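Local atomic coordinates of probable acetolactate synthase isozyme III (Small subunit) (Nitrosomonas europaea ATCC 19718, PDB entry 2PC6), a protein that is probably the small subunit of an acetolactate synthase, the kind of subunit that regulates the enzyme, and is built from two ACT-like domains. Residues A[20-30]-A[61-72]; A[103-111]-A[132-140]. All coordinates share one frame; numbering follows the deposited sequence.

The same solution to helix packing appears twice in this chain. In contact 1 (20-30 with 61-72) and again in contact 2 (103-111 with 132-140), two roughly antiparallel helices lie side by side on a four-stranded antiparallel sheet of strand order 2-3-1-4, the plan of an ACT domain. The pairs follow in series along the chain, on opposite sides of its centre; their own centres are 36 Å apart and their nearest atoms about 18 Å, so neither touches the other. They differ in surroundings. A calcium ion is bound where contact 1 runs out of its second helix, and the second subunit packs against its first; contact 2 meets no other chain of the assembly.

Contact 1 (A[20-30]-A[61-72]); sequences RVAGLFSARGY and QITKQLNKLIEV. With CA (calcium ion), chain E.
The ring of Tyr30 lies flat against Ile62, whose CG1 sits 3.6 Å from the ring centroid and 5° off the normal, a CH-pi contact; on the opposite face rests CB of Arg28. With Ile62 CG1 turned to Tyr30, the other branch, CG2, anti to the backbone N, meets Phe25 CZ at 3.5 Å. The Tyr30 hydroxyl gives its proton to Gln65 OE1, in the carbonyl plane, at 3.1 Å, while the same amide's NE2 lies against Leu24 CG. These helices, at 143° between their directions, are the two layered on the sheet of an ACT domain: Val21 and Phe25 reach down to Met48 and Leu50 of strand 45-54, and Phe25 also packs on Ala15 of the second subunit. Leu24 CD1 touches Leu69 CD1, and Val21 CG2 lies 3.7 Å from Leu69 CD1. Farther along, Arg20 takes Glu71 side-on, NE to OE1 at 3.1 Å and NH2 to OE2 at 3.0 Å, a pairing that holds for one of two modelled Glu71 conformers and is to that extent uncertain. From the last helical turn into the turn 69-72, the carbonyls of Asn67, Leu69 and Val72, with two waters, bind the calcium ion, Leu69 O at 2.5 Å.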
loop_
_atom_site.group_PDB
_atom_site.type_symbol
_atom_site.label_atom_id
_atom_site.label_comp_id
_atom_site.label_asym_id
_atom_site.label_seq_id
_atom_site.Cartn_x
_atom_site.Cartn_y
_atom_site.Cartn_z
ATOM N N ARG A 20 13.023 6.264 10.750
ATOM C CA ARG A 20 13.369 5.742 12.071
ATOM C C ARG A 20 12.726 4.369 12.369
ATOM O O ARG A 20 13.357 3.503 12.982
ATOM C CB ARG A 20 13.069 6.770 13.168
ATOM C CG ARG A 20 14.176 7.816 13.240
ATOM C CD ARG A 20 13.948 8.910 14.325
ATOM N NE ARG A 20 12.960 9.899 13.902
ATOM C CZ ARG A 20 13.249 10.958 13.138
ATOM N NH1 ARG A 20 14.494 11.149 12.692
ATOM N NH2 ARG A 20 12.289 11.824 12.800
ATOM N N VAL A 21 11.479 4.175 11.939
ATOM C CA VAL A 21 10.840 2.902 12.086
ATOM C C VAL A 21 11.555 1.860 11.209
ATOM O O VAL A 21 11.790 0.732 11.645
ATOM C CB VAL A 21 9.342 3.002 11.793
ATOM C CG1 VAL A 21 8.723 1.600 11.553
ATOM C CG2 VAL A 21 8.669 3.709 12.975
ATOM N N ALA A 22 11.966 2.243 10.000
ATOM C CA ALA A 22 12.643 1.273 9.125
ATOM C C ALA A 22 14.047 1.024 9.618
ATOM O O ALA A 22 14.558 -0.104 9.461
ATOM C CB ALA A 22 12.636 1.717 7.677
ATOM N N GLY A 23 14.663 2.036 10.247
ATOM C CA GLY A 23 16.009 1.869 10.771
ATOM C C GLY A 23 16.080 0.852 11.909
ATOM O O GLY A 23 16.989 0.016 11.986
ATOM N N LEU A 24 15.107 0.921 12.802
ATOM C CA LEU A 24 14.987 -0.027 13.911
ATOM C C LEU A 24 14.993 -1.505 13.416
ATOM O O LEU A 24 15.737 -2.315 13.945
ATOM C CB LEU A 24 13.732 0.315 14.726
ATOM C CG LEU A 24 13.352 -0.504 15.960
ATOM C CD1 LEU A 24 12.403 0.298 16.841
ATOM C CD2 LEU A 24 12.699 -1.816 15.544
ATOM N N PHE A 25 14.199 -1.830 12.396
ATOM C CA PHE A 25 14.253 -3.160 11.760
ATOM C C PHE A 25 15.636 -3.508 11.202
ATOM O O PHE A 25 16.235 -4.554 11.543
ATOM C CB PHE A 25 13.207 -3.276 10.657
ATOM C CG PHE A 25 11.807 -3.491 11.181
ATOM C CD1 PHE A 25 11.047 -2.416 11.661
ATOM C CD2 PHE A 25 11.245 -4.790 11.208
ATOM C CE1 PHE A 25 9.776 -2.621 12.164
ATOM C CE2 PHE A 25 9.957 -5.008 11.714
ATOM C CZ PHE A 25 9.222 -3.929 12.187
ATOM N N SER A 26 16.141 -2.604 10.369
ATOM C CA SER A 26 17.401 -2.772 9.690
ATOM C C SER A 26 18.529 -3.023 10.661
ATOM O O SER A 26 19.317 -3.957 10.464
ATOM C CB SER A 26 17.719 -1.530 8.899
ATOM O OG SER A 26 19.058 -1.604 8.502
ATOM N N ALA A 27 18.635 -2.215 11.713
ATOM C CA ALA A 27 19.799 -2.356 12.574
ATOM C C ALA A 27 19.998 -3.818 12.989
ATOM O O ALA A 27 21.145 -4.271 13.161
ATOM C CB ALA A 27 19.691 -1.452 13.817
ATOM N N ARG A 28 18.883 -4.543 13.159
ATOM C CA ARG A 28 18.893 -5.857 13.799
ATOM C C ARG A 28 18.446 -6.975 12.848
ATOM O O ARG A 28 18.296 -8.147 13.244
ATOM C CB ARG A 28 18.064 -5.836 15.081
ATOM C CG ARG A 28 18.913 -5.527 16.322
ATOM C CD ARG A 28 18.212 -5.947 17.606
ATOM N NE ARG A 28 19.021 -5.798 18.821
ATOM C CZ ARG A 28 19.122 -4.663 19.520
ATOM N NH1 ARG A 28 18.491 -3.557 19.089
ATOM N NH2 ARG A 28 19.865 -4.627 20.645
ATOM N N GLY A 29 18.236 -6.600 11.585
ATOM C CA GLY A 29 18.088 -7.568 10.527
ATOM C C GLY A 29 16.727 -8.211 10.550
ATOM O O GLY A 29 16.546 -9.290 9.961
ATOM N N TYR A 30 15.780 -7.544 11.214
ATOM C CA TYR A 30 14.374 -7.946 11.225
ATOM C C TYR A 30 13.790 -7.851 9.836
ATOM O O TYR A 30 14.149 -6.954 9.055
ATOM C CB TYR A 30 13.564 -7.068 12.164
ATOM C CG TYR A 30 14.012 -7.104 13.605
ATOM C CD1 TYR A 30 14.339 -8.320 14.219
ATOM C CD2 TYR A 30 14.089 -5.935 14.369
ATOM C CE1 TYR A 30 14.735 -8.380 15.540
ATOM C CE2 TYR A 30 14.478 -5.987 15.723
ATOM C CZ TYR A 30 14.803 -7.220 16.298
ATOM O OH TYR A 30 15.190 -7.332 17.632
ATOM N N GLN A 61 9.676 -8.680 20.687
ATOM C CA GLN A 61 10.812 -7.761 20.902
ATOM C C GLN A 61 10.828 -6.563 19.945
ATOM O O GLN A 61 11.201 -5.442 20.314
ATOM C CB GLN A 61 12.147 -8.508 20.867
ATOM C CG GLN A 61 13.359 -7.662 21.272
ATOM C CD GLN A 61 13.343 -7.102 22.754
ATOM O OE1 GLN A 61 13.143 -7.845 23.731
ATOM N NE2 GLN A 61 13.597 -5.794 22.897
ATOM N N ILE A 62 10.405 -6.803 18.716
ATOM C CA ILE A 62 10.207 -5.739 17.735
ATOM C C ILE A 62 9.121 -4.781 18.240
ATOM O O ILE A 62 9.251 -3.549 18.165
ATOM C CB ILE A 62 9.792 -6.364 16.371
ATOM C CG1 ILE A 62 10.912 -7.296 15.869
ATOM C CG2 ILE A 62 9.356 -5.284 15.368
ATOM C CD1 ILE A 62 10.597 -7.989 14.552
ATOM N N THR A 63 8.060 -5.386 18.766
ATOM C CA THR A 63 6.915 -4.698 19.319
ATOM C C THR A 63 7.316 -3.910 20.549
ATOM O O THR A 63 6.903 -2.766 20.728
ATOM C CB THR A 63 5.817 -5.731 19.625
ATOM O OG1 THR A 63 5.051 -5.934 18.431
ATOM C CG2 THR A 63 4.910 -5.283 20.708
ATOM N N LYS A 64 8.147 -4.511 21.386
ATOM C CA LYS A 64 8.667 -3.792 22.522
ATOM C C LYS A 64 9.467 -2.584 22.000
ATOM O O LYS A 64 9.153 -1.437 22.355
ATOM C CB LYS A 64 9.482 -4.708 23.454
ATOM N N GLN A 65 10.446 -2.821 21.122
ATOM C CA GLN A 65 11.257 -1.702 20.623
ATOM C C GLN A 65 10.424 -0.640 19.903
ATOM O O GLN A 65 10.719 0.546 20.026
ATOM C CB GLN A 65 12.379 -2.148 19.696
ATOM C CG GLN A 65 13.592 -2.772 20.341
ATOM C CD GLN A 65 14.468 -3.426 19.261
ATOM O OE1 GLN A 65 14.536 -4.661 19.137
ATOM N NE2 GLN A 65 15.074 -2.589 18.418
ATOM N N LEU A 66 9.399 -1.040 19.159
ATOM C CA LEU A 66 8.632 -0.035 18.417
ATOM C C LEU A 66 7.895 0.936 19.334
ATOM O O LEU A 66 7.852 2.142 19.069
ATOM C CB LEU A 66 7.661 -0.684 17.429
ATOM C CG LEU A 66 8.190 -1.099 16.065
ATOM C CD1 LEU A 66 7.232 -2.083 15.438
ATOM C CD2 LEU A 66 8.293 0.093 15.216
ATOM N N ASN A 67 7.313 0.401 20.403
ATOM C CA ASN A 67 6.553 1.222 21.339
ATOM C C ASN A 67 7.421 2.266 22.013
ATOM O O ASN A 67 6.924 3.333 22.339
ATOM C CB ASN A 67 5.814 0.374 22.380
ATOM C CG ASN A 67 4.390 0.065 21.960
ATOM O OD1 ASN A 67 3.940 -1.100 22.012
ATOM N ND2 ASN A 67 3.661 1.102 21.530
ATOM N N LYS A 68 8.708 1.945 22.184
ATOM C CA LYS A 68 9.670 2.830 22.801
ATOM C C LYS A 68 9.880 4.101 21.976
ATOM O O LYS A 68 10.150 5.160 22.563
ATOM C CB LYS A 68 11.033 2.134 23.025
ATOM C CG LYS A 68 11.221 1.459 24.387
ATOM N N LEU A 69 9.792 3.998 20.641
ATOM C CA LEU A 69 9.944 5.167 19.775
ATOM C C LEU A 69 8.885 6.177 20.148
ATOM O O LEU A 69 7.743 5.802 20.303
ATOM C CB LEU A 69 9.778 4.788 18.299
ATOM C CG LEU A 69 10.736 3.774 17.677
ATOM C CD1 LEU A 69 10.428 3.546 16.216
ATOM C CD2 LEU A 69 12.212 4.208 17.850
ATOM N N ILE A 70 9.247 7.450 20.320
ATOM C CA ILE A 70 8.211 8.467 20.651
ATOM C C ILE A 70 7.205 8.747 19.500
ATOM O O ILE A 70 6.094 9.218 19.743
ATOM C CB ILE A 70 8.763 9.816 21.237
ATOM C CG1 ILE A 70 9.571 10.597 20.199
ATOM C CG2 ILE A 70 9.532 9.581 22.542
ATOM N N GLU A 71 7.595 8.461 18.262
ATOM C CA GLU A 71 6.735 8.762 17.116
ATOM C C GLU A 71 5.676 7.671 16.874
ATOM O O GLU A 71 4.728 7.866 16.095
ATOM C CB GLU A 71 7.563 9.030 15.855
ATOM C CG GLU A 71 8.256 10.400 15.832
ATOM C CD GLU A 71 9.377 10.473 14.791
ATOM O OE1 GLU A 71 9.981 9.432 14.449
ATOM O OE2 GLU A 71 9.672 11.586 14.326
ATOM N N VAL A 72 5.848 6.535 17.552
ATOM C CA VAL A 72 4.879 5.477 17.554
ATOM C C VAL A 72 3.923 5.663 18.742
ATOM O O VAL A 72 4.324 5.637 19.890
ATOM C CB VAL A 72 5.607 4.158 17.651
ATOM C CG1 VAL A 72 4.632 3.010 18.031
ATOM C CG2 VAL A 72 6.371 3.886 16.310
HETATM CA CA CA E . 5.807 5.401 21.881
HETATM O O HOH W 1 5.059 7.738 22.187
HETATM O O HOH W 2 5.056 5.646 24.001
#

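Contact 2 (A[103-111]-A[132-140]); sequences MKRLADIFR and KLDGFLQAV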
loop_
_atom_site.group_PDB
_atom_site.type_symbol
_atom_site.label_atom_id
_atom_site.label_comp_id
_atom_site.label_asym_id
_atom_site.label_seq_id
_atom_site.Cartn_x
_atom_site.Cartn_y
_atom_site.Cartn_z
HETATM N N MSE A 103 -5.536 -14.440 -20.307
HETATM C CA MSE A 103 -5.360 -13.337 -19.357
HETATM C C MSE A 103 -6.669 -12.680 -19.056
HETATM O O MSE A 103 -6.910 -12.311 -17.915
HETATM C CB MSE A 103 -4.392 -12.273 -19.873
HETATM C CG MSE A 103 -2.957 -12.700 -19.968
HETATM SE SE MSE A 103 -2.198 -13.298 -18.260
HETATM C CE MSE A 103 -2.663 -15.215 -18.308
ATOM N N LYS A 104 -7.529 -12.520 -20.064
ATOM C CA LYS A 104 -8.855 -11.984 -19.791
ATOM C C LYS A 104 -9.667 -12.968 -18.905
ATOM O O LYS A 104 -10.311 -12.554 -17.923
ATOM C CB LYS A 104 -9.574 -11.638 -21.088
ATOM C CG LYS A 104 -11.013 -11.089 -20.905
ATOM C CD LYS A 104 -11.062 -9.739 -20.078
ATOM C CE LYS A 104 -12.401 -8.986 -20.328
ATOM N NZ LYS A 104 -13.516 -9.340 -19.363
ATOM N N ARG A 105 -9.623 -14.264 -19.217
ATOM C CA ARG A 105 -10.311 -15.244 -18.321
ATOM C C ARG A 105 -9.837 -15.185 -16.874
ATOM O O ARG A 105 -10.690 -15.207 -15.981
ATOM C CB ARG A 105 -10.220 -16.679 -18.795
ATOM C CG ARG A 105 -11.091 -16.960 -19.946
ATOM C CD ARG A 105 -11.065 -18.438 -20.255
ATOM N NE ARG A 105 -9.729 -18.919 -20.608
ATOM C CZ ARG A 105 -9.271 -18.980 -21.858
ATOM N NH1 ARG A 105 -10.029 -18.573 -22.867
ATOM N NH2 ARG A 105 -8.039 -19.436 -22.089
ATOM N N LEU A 106 -8.509 -15.076 -16.657
ATOM C CA LEU A 106 -7.937 -14.995 -15.298
ATOM C C LEU A 106 -8.336 -13.728 -14.609
ATOM O O LEU A 106 -8.728 -13.745 -13.416
ATOM C CB LEU A 106 -6.416 -15.130 -15.273
ATOM C CG LEU A 106 -5.826 -16.528 -15.395
ATOM C CD1 LEU A 106 -4.244 -16.513 -15.506
ATOM C CD2 LEU A 106 -6.273 -17.432 -14.230
ATOM N N ALA A 107 -8.267 -12.617 -15.328
ATOM C CA ALA A 107 -8.783 -11.389 -14.743
ATOM C C ALA A 107 -10.240 -11.633 -14.270
ATOM O O ALA A 107 -10.544 -11.361 -13.100
ATOM C CB ALA A 107 -8.681 -10.194 -15.707
ATOM N N ASP A 108 -11.132 -12.132 -15.125
ATOM C CA ASP A 108 -12.544 -12.278 -14.715
ATOM C C ASP A 108 -12.700 -13.240 -13.550
ATOM O O ASP A 108 -13.470 -13.014 -12.639
ATOM C CB ASP A 108 -13.468 -12.750 -15.868
ATOM C CG ASP A 108 -13.544 -11.746 -17.055
ATOM O OD1 ASP A 108 -13.308 -10.530 -16.872
ATOM O OD2 ASP A 108 -13.865 -12.195 -18.199
ATOM N N ILE A 109 -11.956 -14.325 -13.580
ATOM C CA ILE A 109 -12.084 -15.338 -12.529
ATOM C C ILE A 109 -11.752 -14.740 -11.147
ATOM O O ILE A 109 -12.461 -14.979 -10.179
ATOM C CB ILE A 109 -11.195 -16.561 -12.840
ATOM C CG1 ILE A 109 -11.828 -17.375 -13.960
ATOM C CG2 ILE A 109 -10.982 -17.412 -11.584
ATOM C CD1 ILE A 109 -10.846 -18.255 -14.712
ATOM N N PHE A 110 -10.679 -13.950 -11.079
ATOM C CA PHE A 110 -10.243 -13.307 -9.840
ATOM C C PHE A 110 -10.912 -11.970 -9.636
ATOM O O PHE A 110 -10.555 -11.233 -8.743
ATOM C CB PHE A 110 -8.737 -13.153 -9.879
ATOM C CG PHE A 110 -8.005 -14.434 -9.564
ATOM C CD1 PHE A 110 -7.744 -15.365 -10.557
ATOM C CD2 PHE A 110 -7.616 -14.713 -8.265
ATOM C CE1 PHE A 110 -7.056 -16.567 -10.254
ATOM C CE2 PHE A 110 -6.956 -15.919 -7.925
ATOM C CZ PHE A 110 -6.667 -16.843 -8.902
ATOM N N ARG A 111 -11.899 -11.649 -10.470
ATOM C CA ARG A 111 -12.621 -10.382 -10.332
ATOM C C ARG A 111 -11.699 -9.187 -10.351
ATOM O O ARG A 111 -11.952 -8.257 -9.622
ATOM C CB ARG A 111 -13.413 -10.316 -9.035
ATOM C CG ARG A 111 -14.310 -11.509 -8.746
ATOM C CD ARG A 111 -15.439 -11.665 -9.775
ATOM N NE ARG A 111 -16.207 -12.900 -9.542
ATOM C CZ ARG A 111 -17.258 -13.011 -8.719
ATOM N NH1 ARG A 111 -17.710 -11.953 -8.046
ATOM N NH2 ARG A 111 -17.857 -14.197 -8.577
ATOM N N LYS A 132 -5.758 -14.663 -2.123
ATOM C CA LYS A 132 -6.345 -14.422 -3.416
ATOM C C LYS A 132 -5.275 -13.901 -4.371
ATOM O O LYS A 132 -5.191 -14.365 -5.504
ATOM C CB LYS A 132 -7.496 -13.418 -3.322
ATOM C CG LYS A 132 -8.546 -13.589 -4.396
ATOM C CD LYS A 132 -8.842 -12.256 -5.125
ATOM C CE LYS A 132 -10.344 -12.085 -5.530
ATOM N NZ LYS A 132 -10.636 -10.673 -6.100
ATOM N N LEU A 133 -4.468 -12.943 -3.918
ATOM C CA LEU A 133 -3.485 -12.302 -4.803
ATOM C C LEU A 133 -2.381 -13.270 -5.090
ATOM O O LEU A 133 -1.914 -13.342 -6.228
ATOM C CB LEU A 133 -2.879 -11.030 -4.205
ATOM C CG LEU A 133 -3.605 -9.668 -4.354
ATOM C CD1 LEU A 133 -5.101 -9.730 -4.178
ATOM C CD2 LEU A 133 -3.004 -8.584 -3.417
ATOM N N ASP A 134 -1.983 -14.025 -4.066
ATOM C CA ASP A 134 -1.032 -15.097 -4.277
ATOM C C ASP A 134 -1.573 -16.173 -5.247
ATOM O O ASP A 134 -0.801 -16.730 -6.039
ATOM C CB ASP A 134 -0.562 -15.718 -2.947
ATOM C CG ASP A 134 0.288 -14.765 -2.112
ATOM O OD1 ASP A 134 0.431 -13.582 -2.429
ATOM O OD2 ASP A 134 0.836 -15.175 -1.117
ATOM N N GLY A 135 -2.877 -16.453 -5.207
ATOM C CA GLY A 135 -3.485 -17.467 -6.076
ATOM C C GLY A 135 -3.485 -17.028 -7.533
ATOM O O GLY A 135 -3.262 -17.842 -8.464
ATOM N N PHE A 136 -3.730 -15.735 -7.733
ATOM C CA PHE A 136 -3.554 -15.139 -9.023
ATOM C C PHE A 136 -2.133 -15.344 -9.547
ATOM O O PHE A 136 -1.962 -15.788 -10.660
ATOM C CB PHE A 136 -3.850 -13.658 -9.001
ATOM C CG PHE A 136 -3.869 -13.058 -10.373
ATOM C CD1 PHE A 136 -4.992 -13.206 -11.190
ATOM C CD2 PHE A 136 -2.737 -12.407 -10.891
ATOM C CE1 PHE A 136 -5.040 -12.698 -12.493
ATOM C CE2 PHE A 136 -2.751 -11.876 -12.166
ATOM C CZ PHE A 136 -3.953 -12.015 -12.983
ATOM N N LEU A 137 -1.116 -15.020 -8.763
ATOM C CA LEU A 137 0.254 -15.170 -9.244
ATOM C C LEU A 137 0.654 -16.601 -9.471
ATOM O O LEU A 137 1.414 -16.853 -10.397
ATOM C CB LEU A 137 1.281 -14.514 -8.310
ATOM C CG LEU A 137 1.145 -13.006 -8.005
ATOM C CD1 LEU A 137 2.208 -12.633 -6.943
ATOM C CD2 LEU A 137 1.286 -12.172 -9.272
ATOM N N GLN A 138 0.178 -17.543 -8.645
ATOM C CA GLN A 138 0.439 -18.972 -8.913
ATOM C C GLN A 138 -0.177 -19.349 -10.265
ATOM O O GLN A 138 0.447 -20.043 -11.077
ATOM C CB GLN A 138 -0.088 -19.885 -7.812
ATOM C CG GLN A 138 1.008 -20.577 -6.932
ATOM N N ALA A 139 -1.372 -18.815 -10.525
ATOM C CA ALA A 139 -2.129 -19.186 -11.708
ATOM C C ALA A 139 -1.562 -18.577 -12.977
ATOM O O ALA A 139 -1.638 -19.197 -13.985
ATOM C CB ALA A 139 -3.592 -18.847 -11.547
ATOM N N VAL A 140 -0.977 -17.391 -12.938
ATOM C CA VAL A 140 -0.388 -16.828 -14.152
ATOM C C VAL A 140 0.945 -17.486 -14.510
ATOM O O VAL A 140 1.707 -17.880 -13.612
ATOM C CB VAL A 140 -0.142 -15.341 -13.984
ATOM C CG1 VAL A 140 0.257 -14.742 -15.315
ATOM C CG2 VAL A 140 -1.422 -14.655 -13.543
#
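Phe110 and Phe136 form a T-shaped pair, the edge of Phe136 directed at the face of Phe110 with centroids 5.2 Å apart and planes at 89°. They join the end of one helix of the second ACT-like domain to the other helix, the two running nearly antiparallel on one side of its sheet. Phe136 CD1 comes within 3.6 Å of Phe110 CD1, and its CB stands over the same ring face as a CH-pi contact. Because Phe136 CG is anti to the backbone N (chi1 -172°), the ring swings across to the partner helix, where CE1 meets Leu106 CB at 3.9 Å. One face of Phe110 meets Phe136 CA, and the ring also approaches Gly135 C and Phe136 N.

One turn back from Phe110, Leu106 divides its methyls: CD2 goes to Ala139 CB, and Leu106 CD1 lies 3.9 Å from Val140 CG2. That same Val140 methyl lies over one face of the Phe136 ring, while the side chains of Met103, a selenomethionine, and Val140 cross at about a right angle, SE meeting CG1.

In the next shell the helices meet the sheet: Phe136 touches Met89 and Leu126, Ala107 touches Ile124, and Met103 touches Val93 and Tyr122. Helix 98-109, just after which Phe110 sits, ends in a Schellman motif with Arg111, at positive phi, as its C-prime residue. At this end Lys132, its chain bent at chi2 and chi3, bonds also to Thr127 O and donates from NZ to Phe110 O at 2.7 Å, tilted 32° from the carbonyl plane.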